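Local coordinates for protein glycosyl hydrolase 25 (Streptococcus pneumoniae, PDB 4FF5) that probably hydrolyses glycosidic bonds of cell-wall peptidoglycan, as family 25 lysozymes do, and acts as a virulence factor in host-cell invasion, at residues T232-I237 against D241-I246. Numbering follows the deposited sequence.
Sequences TSKGKI and DHDLDI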
# COMPACT_ATOMS: atom_id res chain seq x y z
N THR A 232 -5.33 10.81 -5.16
CA THR A 232 -6.56 11.29 -4.53
C THR A 232 -7.02 10.29 -3.46
O THR A 232 -6.66 9.11 -3.51
CB THR A 232 -7.70 11.52 -5.57
OG1 THR A 232 -8.81 12.15 -4.95
CG2 THR A 232 -8.16 10.21 -6.22
N SER A 233 -7.76 10.79 -2.47
CA SER A 233 -8.47 9.93 -1.52
C SER A 233 -9.97 9.87 -1.83
O SER A 233 -10.74 9.28 -1.08
CB SER A 233 -8.23 10.41 -0.08
OG SER A 233 -8.90 11.64 0.19
N LYS A 234 -10.37 10.51 -2.93
CA LYS A 234 -11.80 10.68 -3.24
C LYS A 234 -12.15 10.19 -4.63
O LYS A 234 -13.02 10.73 -5.30
CB LYS A 234 -12.22 12.13 -3.00
CG LYS A 234 -11.79 12.58 -1.62
CD LYS A 234 -12.55 13.77 -1.08
CE LYS A 234 -12.38 13.81 0.43
NZ LYS A 234 -12.83 15.10 1.04
N GLY A 235 -11.44 9.15 -5.06
CA GLY A 235 -11.75 8.50 -6.31
C GLY A 235 -13.07 7.73 -6.25
O GLY A 235 -13.58 7.41 -5.18
N LYS A 236 -13.63 7.49 -7.43
CA LYS A 236 -14.86 6.70 -7.57
C LYS A 236 -14.63 5.71 -8.68
O LYS A 236 -14.33 6.12 -9.81
CB LYS A 236 -16.07 7.59 -7.88
CG LYS A 236 -16.42 8.56 -6.76
CD LYS A 236 -17.31 7.91 -5.71
CE LYS A 236 -17.35 8.74 -4.44
NZ LYS A 236 -18.54 8.40 -3.61
N ILE A 237 -14.76 4.42 -8.37
CA ILE A 237 -14.60 3.35 -9.36
C ILE A 237 -15.84 2.45 -9.35
O ILE A 237 -16.38 2.13 -8.28
CB ILE A 237 -13.35 2.49 -9.11
CG1 ILE A 237 -12.08 3.35 -9.21
CG2 ILE A 237 -13.26 1.33 -10.09
CD1 ILE A 237 -10.79 2.56 -9.16
N ASP A 241 -19.43 2.25 -4.16
CA ASP A 241 -20.13 3.54 -4.14
C ASP A 241 -19.39 4.68 -3.44
O ASP A 241 -19.69 5.85 -3.68
CB ASP A 241 -21.51 3.38 -3.49
CG ASP A 241 -22.48 2.55 -4.32
OD1 ASP A 241 -22.23 2.27 -5.52
OD2 ASP A 241 -23.52 2.16 -3.76
N HIS A 242 -18.43 4.35 -2.58
CA HIS A 242 -17.80 5.36 -1.73
C HIS A 242 -16.42 5.72 -2.19
O HIS A 242 -15.91 5.13 -3.14
CB HIS A 242 -17.79 4.88 -0.28
CG HIS A 242 -19.08 4.24 0.14
ND1 HIS A 242 -20.24 4.93 0.21
CD2 HIS A 242 -19.40 2.92 0.47
CE1 HIS A 242 -21.24 4.11 0.57
NE2 HIS A 242 -20.72 2.87 0.74
N ASP A 243 -15.82 6.68 -1.50
CA ASP A 243 -14.49 7.23 -1.82
C ASP A 243 -13.39 6.17 -1.81
O ASP A 243 -13.35 5.32 -0.91
CB ASP A 243 -14.13 8.33 -0.82
CG ASP A 243 -14.87 9.62 -1.07
OD1 ASP A 243 -15.53 9.74 -2.11
OD2 ASP A 243 -14.80 10.52 -0.23
N LEU A 244 -12.50 6.24 -2.80
CA LEU A 244 -11.35 5.33 -2.86
C LEU A 244 -10.04 6.08 -3.08
O LEU A 244 -9.97 7.04 -3.88
CB LEU A 244 -11.50 4.32 -4.00
CG LEU A 244 -12.39 3.09 -3.81
CD1 LEU A 244 -12.52 2.34 -5.12
CD2 LEU A 244 -11.82 2.22 -2.70
N ASP A 245 -9.00 5.61 -2.40
CA ASP A 245 -7.65 6.04 -2.72
C ASP A 245 -7.26 5.48 -4.07
O ASP A 245 -7.29 4.25 -4.25
CB ASP A 245 -6.65 5.48 -1.70
CG ASP A 245 -6.76 6.11 -0.31
OD1 ASP A 245 -6.12 5.56 0.63
OD2 ASP A 245 -7.46 7.13 -0.14
N ILE A 246 -6.83 6.35 -4.99
CA ILE A 246 -6.39 5.90 -6.31
C ILE A 246 -4.94 6.30 -6.55
O ILE A 246 -4.50 7.39 -6.14
CB ILE A 246 -7.24 6.45 -7.49
CG1 ILE A 246 -8.73 6.43 -7.16
CG2 ILE A 246 -6.91 5.68 -8.77
CD1 ILE A 246 -9.30 5.06 -6.91
O HOH W 1 -10.75 7.28 0.48
O HOH W 2 -15.52 3.96 -5.73
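D241 meets K236 through its backbone: K236 NZ donates to D241 O at 2.8 Å, where a beta hairpin joins strands 228-232 and 244-249, the antiparallel pair that completes the TIM-type barrel of this family 25 hydrolase. The CB of K236 points away from the other segment, but a bend at chi2 (-85°) turns the end of the chain back toward D241 and D243. H242 contributes its carbonyl: a water accepts from I237 N at 2.8 Å and probably donates to H242 O, so one water spans the two segments here. D243 follows, its carboxylate between two lysines: OD1 touches K236 CE and forms a long salt bridge with K236 NZ (3.6 Å), while the D243 side chain lies beside that of K234, pointing the same way, with OD2 nearest to CG.

At L244 the backbone pairing begins. It exchanges two bonds with G235, G235 N to L244 O at 2.8 Å and L244 N to G235 O at 2.9 Å, as an antiparallel hydrogen-bonded pair. The next bridge, T232 with I246, is of the same type but is held by a single bond, and the shift of one residue between the two defines a beta bulge at S233 and K234. An ST turn accompanies it: T232 OG1, anti to its own N (chi1 -172°), accepts from K234 N and also bonds D212. D245 lies opposite the bulge; its side chain leaves pointing away, but OD2 comes back to 3.3 Å from S233 CA. Its other oxygen, OD1, lies close to D56 OD2 of strand 54-57, two like charges.

I246 closes the contact on the face it shares with L244 and T232. I246 N donates to T232 O at 3.1 Å, with an N-H...O angle of 157°, CG1 packs against the CA of G235, and I246 CD1 reaches I237 CD1 at 3.7 Å.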